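Local coordinates for protein hypothetical dTDP-4-dehydrorhamnose 3,5-epimerase (Sulfolobus tokodaii, PDB 2B9U) that probably catalyses the epimerization of a dTDP-4-keto-6-deoxy sugar at two ring carbons on the route to dTDP-L-rhamnose, at residues 8-13 / 91-96; 71-76 / 116-121. All coordinates share one frame; numbering follows the deposited sequence.

Interaction 1: 8-13 / 91-96; sequences LGMGII and SPTFGK
M10 meets T93 and K96 through CG, SD and CE of its side chain. The sulfur lies against the base of the threonine, with M10 SD 3.7 Å from T93 CB and 3.6 Å from T93 OG1. M10 CG is 4.1 Å from T93 CG2, so the methyl shares in the contact. Past the sulfur the chain bends (chi3 -101°), and this brings M10 CE to 4.0 Å from K96 O. K96 adds its CB, 4.1 Å from M10 SD, while the rest of the lysine leads away. No hydrogen bond crosses; the contact is van der Waals packing at the surface.

T93 is held by a hydrogen bond from its OG1 to D86, which also binds S91 OG. A type II turn from T93 to K96 is closed by K96 N to T93 O, 2.9 Å. M10 also touches V98 and F116. With only an alanine's methyl at M10, T93 and K96 CB would probably lose their cover and a gap would open between the two loops. M10 and G11 are the two central residues of a type I' turn, as is common in two-residue beta hairpins, here joining strands 3-9 and 12-22.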
ATOM      1  N   LEU A   8     -22.046  -3.637  -0.510  1.00 29.94           N
ATOM      2  CA  LEU A   8     -22.250  -5.075  -0.328  1.00 29.53           C
ATOM      3  C   LEU A   8     -23.143  -5.409   0.874  1.00 29.20           C
ATOM      4  O   LEU A   8     -23.364  -6.578   1.194  1.00 29.03           O
ATOM      5  CB  LEU A   8     -20.907  -5.816  -0.256  1.00 29.12           C
ATOM      6  CG  LEU A   8     -19.885  -5.615  -1.396  1.00 29.62           C
ATOM      7  CD1 LEU A   8     -18.754  -6.596  -1.231  1.00 29.16           C
ATOM      8  CD2 LEU A   8     -20.470  -5.752  -2.820  1.00 29.41           C
ATOM      9  N   GLY A   9     -23.672  -4.374   1.523  1.00 29.75           N
ATOM     10  CA  GLY A   9     -24.480  -4.543   2.724  1.00 29.46           C
ATOM     11  C   GLY A   9     -23.730  -4.203   3.995  1.00 29.70           C
ATOM     12  O   GLY A   9     -22.522  -4.426   4.089  1.00 29.65           O
ATOM     13  N   MET A  10     -24.457  -3.646   4.965  1.00 29.74           N
ATOM     14  CA  MET A  10     -23.989  -3.432   6.356  1.00 29.71           C
ATOM     15  C   MET A  10     -22.846  -2.427   6.506  1.00 29.10           C
ATOM     16  O   MET A  10     -22.190  -2.402   7.539  1.00 29.16           O
ATOM     17  CB  MET A  10     -23.572  -4.747   7.051  1.00 29.99           C
ATOM     18  CG  MET A  10     -24.374  -5.994   6.759  1.00 32.29           C
ATOM     19  SD  MET A  10     -23.677  -7.382   7.696  1.00 36.70           S
ATOM     20  CE  MET A  10     -22.720  -8.232   6.448  1.00 34.85           C
ATOM     21  N   GLY A  11     -22.597  -1.618   5.482  1.00 28.99           N
ATOM     22  CA  GLY A  11     -21.480  -0.677   5.497  1.00 28.42           C
ATOM     23  C   GLY A  11     -20.227  -1.161   4.778  1.00 28.29           C
ATOM     24  O   GLY A  11     -19.232  -0.438   4.699  1.00 28.27           O
ATOM     25  N   ILE A  12     -20.286  -2.377   4.240  1.00 28.24           N
ATOM     26  CA  ILE A  12     -19.167  -2.981   3.502  1.00 27.61           C
ATOM     27  C   ILE A  12     -19.254  -2.472   2.065  1.00 27.46           C
ATOM     28  O   ILE A  12     -20.343  -2.457   1.469  1.00 27.26           O
ATOM     29  CB  ILE A  12     -19.221  -4.552   3.538  1.00 27.75           C
ATOM     30  CG1 ILE A  12     -19.300  -5.084   4.978  1.00 27.63           C
ATOM     31  CG2 ILE A  12     -18.049  -5.196   2.757  1.00 27.32           C
ATOM     32  CD1 ILE A  12     -18.031  -4.940   5.784  1.00 29.77           C
ATOM     33  N   ILE A  13     -18.112  -2.045   1.518  1.00 26.24           N
ATOM     34  CA  ILE A  13     -18.072  -1.446   0.202  1.00 25.32           C
ATOM     35  C   ILE A  13     -16.975  -2.091  -0.635  1.00 25.49           C
ATOM     36  O   ILE A  13     -15.848  -2.269  -0.167  1.00 24.34           O
ATOM     37  CB  ILE A  13     -17.848   0.095   0.264  1.00 25.99           C
ATOM     38  CG1 ILE A  13     -18.986   0.783   1.046  1.00 26.07           C
ATOM     39  CG2 ILE A  13     -17.770   0.671  -1.142  1.00 23.82           C
ATOM     40  CD1 ILE A  13     -18.907   2.295   1.107  1.00 27.98           C
ATOM     41  N   SER A  91     -26.683  -5.071  16.305  1.00 49.70           N
ATOM     42  CA  SER A  91     -26.900  -4.895  14.880  1.00 49.64           C
ATOM     43  C   SER A  91     -27.996  -5.854  14.402  1.00 49.82           C
ATOM     44  O   SER A  91     -28.071  -6.990  14.882  1.00 50.19           O
ATOM     45  CB  SER A  91     -25.596  -5.115  14.110  1.00 49.55           C
ATOM     46  OG  SER A  91     -25.798  -4.987  12.718  1.00 48.66           O
ATOM     47  N   PRO A  92     -28.855  -5.403  13.461  1.00 49.67           N
ATOM     48  CA  PRO A  92     -29.894  -6.284  12.924  1.00 49.42           C
ATOM     49  C   PRO A  92     -29.279  -7.383  12.059  1.00 48.91           C
ATOM     50  O   PRO A  92     -30.005  -8.206  11.482  1.00 48.93           O
ATOM     51  CB  PRO A  92     -30.728  -5.336  12.050  1.00 49.50           C
ATOM     52  CG  PRO A  92     -29.751  -4.297  11.607  1.00 49.58           C
ATOM     53  CD  PRO A  92     -28.903  -4.066  12.831  1.00 49.70           C
ATOM     54  N   THR A  93     -27.945  -7.370  11.976  1.00 48.24           N
ATOM     55  CA  THR A  93     -27.175  -8.254  11.100  1.00 47.10           C
ATOM     56  C   THR A  93     -26.007  -8.931  11.831  1.00 46.14           C
ATOM     57  O   THR A  93     -25.074  -9.422  11.190  1.00 46.27           O
ATOM     58  CB  THR A  93     -26.613  -7.484   9.886  1.00 47.16           C
ATOM     59  OG1 THR A  93     -25.879  -6.340  10.348  1.00 47.37           O
ATOM     60  CG2 THR A  93     -27.734  -7.032   8.947  1.00 47.32           C
ATOM     61  N   PHE A  94     -26.056  -8.951  13.163  1.00 44.71           N
ATOM     62  CA  PHE A  94     -25.034  -9.624  13.976  1.00 43.39           C
ATOM     63  C   PHE A  94     -24.890 -11.091  13.565  1.00 42.76           C
ATOM     64  O   PHE A  94     -25.879 -11.836  13.511  1.00 42.87           O
ATOM     65  CB  PHE A  94     -25.374  -9.521  15.465  1.00 43.04           C
ATOM     66  CG  PHE A  94     -24.442 -10.285  16.368  1.00 42.79           C
ATOM     67  CD1 PHE A  94     -23.198  -9.766  16.715  1.00 42.11           C
ATOM     68  CD2 PHE A  94     -24.820 -11.510  16.904  1.00 42.56           C
ATOM     69  CE1 PHE A  94     -22.340 -10.462  17.568  1.00 42.31           C
ATOM     70  CE2 PHE A  94     -23.963 -12.217  17.754  1.00 42.14           C
ATOM     71  CZ  PHE A  94     -22.720 -11.694  18.085  1.00 41.62           C
ATOM     72  N   GLY A  95     -23.656 -11.487  13.256  1.00 41.25           N
ATOM     73  CA  GLY A  95     -23.375 -12.841  12.810  1.00 39.03           C
ATOM     74  C   GLY A  95     -23.464 -13.018  11.308  1.00 37.70           C
ATOM     75  O   GLY A  95     -23.107 -14.068  10.798  1.00 37.49           O
ATOM     76  N   LYS A  96     -23.947 -12.002  10.595  1.00 36.71           N
ATOM     77  CA  LYS A  96     -23.979 -12.042   9.128  1.00 35.64           C
ATOM     78  C   LYS A  96     -22.628 -11.611   8.557  1.00 34.96           C
ATOM     79  O   LYS A  96     -21.837 -10.926   9.224  1.00 33.77           O
ATOM     80  CB  LYS A  96     -25.104 -11.164   8.562  1.00 36.39           C
ATOM     81  CG  LYS A  96     -26.517 -11.541   9.034  1.00 36.98           C
ATOM     82  CD  LYS A  96     -27.065 -12.794   8.349  1.00 37.60           C
ATOM     83  CE  LYS A  96     -28.450 -13.163   8.898  1.00 38.05           C
ATOM     84  NZ  LYS A  96     -29.336 -11.956   9.063  1.00 38.66           N
TER

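Interaction 2: 71-76 / 116-121; sequences KIIFVP and FAHGFQ
I73 and H118 point at each other from strands of different sheets, and the isoleucine tip lies over one face of the imidazole. I73 CD1 is 3.9 Å from the centroid of the H118 ring and 29° off its normal, a CH-pi contact. The approach is displaced toward one side of the ring, where I73 CD1 comes to 3.5 Å from H118 CE1. I73 CG1 lies anti to the carbonyl carbon (chi1 -52°), and the bend at chi2 (-57°) sets CD1 over the ring. I73 CG1 follows behind, 3.7 Å from H118 NE2. In H118, CG stands anti to the backbone N (chi1 164°), which carries the ring toward strand 70-75. NE2 is hydrogen-bonded to D82, and this bond should limit rotation of the ring. The CE1 corner also lies at the edge of the F120 ring, in its plane.

K71 reaches the same histidine by another path. Its chain is extended beyond CG and crosses that of H118 obliquely, so that K71 NZ ends 3.9 Å from H118 CB. No direct bond joins NZ to the imidazole. A water hydrogen-bonded to both K71 NZ and H118 ND1 bridges them; it is modelled at two sites too close to be filled together, so its exact place is doubtful. A second water accepts from K71 NZ at 2.8 Å and may donate to F116 O.

Y137, predicted to stack on the thymidine ring of the substrate, lies about 10 Å from K71 between side chains. This is consistent with a place near the substrate pocket. The contact spans the interior of the flattened jelly-roll barrel. Strand 70-75 pairs with 109-112 and 126-133, strand 116-122 with 79-86 and 57-63, and V128 and Y130 pack on I73.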
ATOM      1  N   LYS A  71     -10.806  -0.980   7.710  1.00 21.33           N
ATOM      2  CA  LYS A  71      -9.790  -1.685   6.901  1.00 20.74           C
ATOM      3  C   LYS A  71     -10.150  -1.661   5.413  1.00 20.34           C
ATOM      4  O   LYS A  71     -11.299  -1.955   5.032  1.00 20.20           O
ATOM      5  CB  LYS A  71      -9.647  -3.143   7.370  1.00 20.58           C
ATOM      6  CG  LYS A  71      -9.129  -3.290   8.821  1.00 21.58           C
ATOM      7  CD  LYS A  71      -9.089  -4.729   9.255  1.00 21.68           C
ATOM      8  CE  LYS A  71      -9.008  -4.836  10.782  1.00 23.47           C
ATOM      9  NZ  LYS A  71      -9.297  -6.237  11.262  1.00 24.92           N
ATOM     10  N   ILE A  72      -9.174  -1.293   4.587  1.00 19.79           N
ATOM     11  CA  ILE A  72      -9.268  -1.430   3.140  1.00 19.62           C
ATOM     12  C   ILE A  72      -8.279  -2.513   2.750  1.00 19.66           C
ATOM     13  O   ILE A  72      -7.071  -2.375   2.969  1.00 18.53           O
ATOM     14  CB  ILE A  72      -8.914  -0.118   2.384  1.00 20.66           C
ATOM     15  CG1 ILE A  72      -9.632   1.086   3.000  1.00 21.32           C
ATOM     16  CG2 ILE A  72      -9.242  -0.261   0.904  1.00 19.72           C
ATOM     17  CD1 ILE A  72      -9.100   2.432   2.492  1.00 24.10           C
ATOM     18  N   ILE A  73      -8.810  -3.605   2.200  1.00 19.37           N
ATOM     19  CA  ILE A  73      -8.026  -4.778   1.878  1.00 19.29           C
ATOM     20  C   ILE A  73      -7.760  -4.811   0.375  1.00 19.78           C
ATOM     21  O   ILE A  73      -8.682  -4.675  -0.432  1.00 19.48           O
ATOM     22  CB  ILE A  73      -8.778  -6.085   2.295  1.00 18.80           C
ATOM     23  CG1 ILE A  73      -9.226  -6.022   3.772  1.00 17.90           C
ATOM     24  CG2 ILE A  73      -7.954  -7.331   1.955  1.00 17.87           C
ATOM     25  CD1 ILE A  73      -8.086  -5.782   4.849  1.00 12.49           C
ATOM     26  N   PHE A  74      -6.498  -5.025   0.018  1.00 19.13           N
ATOM     27  CA  PHE A  74      -6.048  -4.945  -1.369  1.00 19.27           C
ATOM     28  C   PHE A  74      -5.054  -6.091  -1.606  1.00 19.08           C
ATOM     29  O   PHE A  74      -4.237  -6.411  -0.728  1.00 19.10           O
ATOM     30  CB  PHE A  74      -5.463  -3.535  -1.631  1.00 19.14           C
ATOM     31  CG  PHE A  74      -4.811  -3.361  -2.987  1.00 20.25           C
ATOM     32  CD1 PHE A  74      -5.535  -3.543  -4.165  1.00 20.07           C
ATOM     33  CD2 PHE A  74      -3.469  -2.990  -3.077  1.00 19.43           C
ATOM     34  CE1 PHE A  74      -4.930  -3.367  -5.417  1.00 19.47           C
ATOM     35  CE2 PHE A  74      -2.860  -2.815  -4.324  1.00 19.51           C
ATOM     36  CZ  PHE A  74      -3.587  -3.013  -5.495  1.00 18.36           C
ATOM     37  N   VAL A  75      -5.174  -6.737  -2.764  1.00 18.80           N
ATOM     38  CA  VAL A  75      -4.380  -7.917  -3.133  1.00 18.51           C
ATOM     39  C   VAL A  75      -3.591  -7.701  -4.432  1.00 18.68           C
ATOM     40  O   VAL A  75      -4.063  -8.058  -5.524  1.00 19.41           O
ATOM     41  CB  VAL A  75      -5.273  -9.199  -3.230  1.00 18.97           C
ATOM     42  CG1 VAL A  75      -4.415 -10.453  -3.476  1.00 18.00           C
ATOM     43  CG2 VAL A  75      -6.115  -9.350  -1.945  1.00 18.23           C
ATOM     44  N   PRO A  76      -2.406  -7.070  -4.330  1.00 19.02           N
ATOM     45  CA  PRO A  76      -1.543  -6.884  -5.509  1.00 19.63           C
ATOM     46  C   PRO A  76      -0.937  -8.165  -6.113  1.00 19.42           C
ATOM     47  O   PRO A  76      -0.511  -8.129  -7.269  1.00 19.20           O
ATOM     48  CB  PRO A  76      -0.441  -5.926  -5.004  1.00 19.08           C
ATOM     49  CG  PRO A  76      -0.452  -6.094  -3.537  1.00 18.24           C
ATOM     50  CD  PRO A  76      -1.845  -6.415  -3.132  1.00 18.42           C
ATOM     51  N   PHE A 116     -16.718  -4.985  12.535  1.00 28.19           N
ATOM     52  CA  PHE A 116     -16.612  -6.271  11.829  1.00 27.60           C
ATOM     53  C   PHE A 116     -15.339  -7.015  12.178  1.00 26.98           C
ATOM     54  O   PHE A 116     -14.320  -6.399  12.452  1.00 26.80           O
ATOM     55  CB  PHE A 116     -16.621  -6.069  10.302  1.00 27.97           C
ATOM     56  CG  PHE A 116     -17.954  -5.670   9.748  1.00 28.82           C
ATOM     57  CD1 PHE A 116     -18.381  -4.346   9.817  1.00 29.12           C
ATOM     58  CD2 PHE A 116     -18.780  -6.619   9.148  1.00 28.60           C
ATOM     59  CE1 PHE A 116     -19.631  -3.981   9.310  1.00 30.95           C
ATOM     60  CE2 PHE A 116     -20.024  -6.265   8.629  1.00 29.42           C
ATOM     61  CZ  PHE A 116     -20.449  -4.948   8.708  1.00 30.06           C
ATOM     62  N   ALA A 117     -15.400  -8.347  12.130  1.00 26.31           N
ATOM     63  CA  ALA A 117     -14.211  -9.177  12.205  1.00 25.61           C
ATOM     64  C   ALA A 117     -13.763  -9.578  10.795  1.00 25.17           C
ATOM     65  O   ALA A 117     -14.564 -10.084  10.014  1.00 24.84           O
ATOM     66  CB  ALA A 117     -14.492 -10.429  13.040  1.00 25.55           C
ATOM     67  N   HIS A 118     -12.480  -9.381  10.490  1.00 24.09           N
ATOM     68  CA  HIS A 118     -11.952  -9.643   9.147  1.00 23.68           C
ATOM     69  C   HIS A 118     -11.059 -10.891   9.061  1.00 23.35           C
ATOM     70  O   HIS A 118     -10.201 -11.117   9.888  1.00 23.68           O
ATOM     71  CB  HIS A 118     -11.212  -8.401   8.598  1.00 23.39           C
ATOM     72  CG  HIS A 118     -10.331  -8.690   7.415  1.00 23.31           C
ATOM     73  ND1 HIS A 118      -8.961  -8.564   7.459  1.00 22.75           N
ATOM     74  CD2 HIS A 118     -10.623  -9.135   6.171  1.00 22.39           C
ATOM     75  CE1 HIS A 118      -8.446  -8.913   6.296  1.00 22.18           C
ATOM     76  NE2 HIS A 118      -9.434  -9.260   5.495  1.00 22.81           N
ATOM     77  N   GLY A 119     -11.248 -11.685   8.027  1.00 23.17           N
ATOM     78  CA  GLY A 119     -10.330 -12.772   7.767  1.00 22.80           C
ATOM     79  C   GLY A 119     -10.298 -13.090   6.294  1.00 22.44           C
ATOM     80  O   GLY A 119     -11.093 -12.556   5.521  1.00 21.88           O
ATOM     81  N   PHE A 120      -9.363 -13.951   5.908  1.00 22.23           N
ATOM     82  CA  PHE A 120      -9.318 -14.461   4.544  1.00 22.96           C
ATOM     83  C   PHE A 120      -8.610 -15.798   4.499  1.00 23.15           C
ATOM     84  O   PHE A 120      -7.833 -16.120   5.399  1.00 23.00           O
ATOM     85  CB  PHE A 120      -8.631 -13.475   3.579  1.00 22.37           C
ATOM     86  CG  PHE A 120      -7.175 -13.212   3.892  1.00 22.39           C
ATOM     87  CD1 PHE A 120      -6.167 -14.019   3.356  1.00 21.75           C
ATOM     88  CD2 PHE A 120      -6.809 -12.139   4.692  1.00 23.61           C
ATOM     89  CE1 PHE A 120      -4.834 -13.764   3.620  1.00 23.06           C
ATOM     90  CE2 PHE A 120      -5.462 -11.881   4.967  1.00 22.75           C
ATOM     91  CZ  PHE A 120      -4.479 -12.684   4.437  1.00 21.28           C
ATOM     92  N   GLN A 121      -8.891 -16.563   3.449  1.00 23.64           N
ATOM     93  CA  GLN A 121      -8.026 -17.657   3.048  1.00 24.05           C
ATOM     94  C   GLN A 121      -7.289 -17.325   1.747  1.00 24.71           C
ATOM     95  O   GLN A 121      -7.890 -16.840   0.775  1.00 24.95           O
ATOM     96  CB  GLN A 121      -8.789 -18.976   2.915  1.00 24.13           C
ATOM     97  CG  GLN A 121      -7.861 -20.160   2.611  1.00 22.38           C
ATOM     98  CD  GLN A 121      -8.556 -21.496   2.680  1.00 24.07           C
ATOM     99  OE1 GLN A 121      -9.630 -21.689   2.106  1.00 24.04           O
ATOM    100  NE2 GLN A 121      -7.938 -22.436   3.369  1.00 23.60           N
TER
HETATM  101  O   HOH W   1      -7.113  -7.714   9.781  1.00 15.90           O
HETATM  102  O   HOH W   2     -12.000  -5.745  10.849  1.00 23.07           O
HETATM  103  O   HOH W   3      -7.708  -8.274  10.308  1.00 40.95           O

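In the fold
From the N terminus, the chain first makes the hairpin of strands 3-9 and 12-22. The loop 91-96, between strands 79-86 and 97-103, returns to 8-13 and closes interaction 1. Before that point the chain has already laid down 71-76, whose partner 116-121 comes only after the first loop is closed. The two contacts therefore cross. Interaction 1 ties the hairpin turn to a surface loop. Interaction 2 joins the two sheets at the centre of the chain. Their centres are 15 Å apart, yet they touch: F116 CZ is 3.3 Å from M10 O, and F116 CE2 is 3.7 Å from I12 CD1.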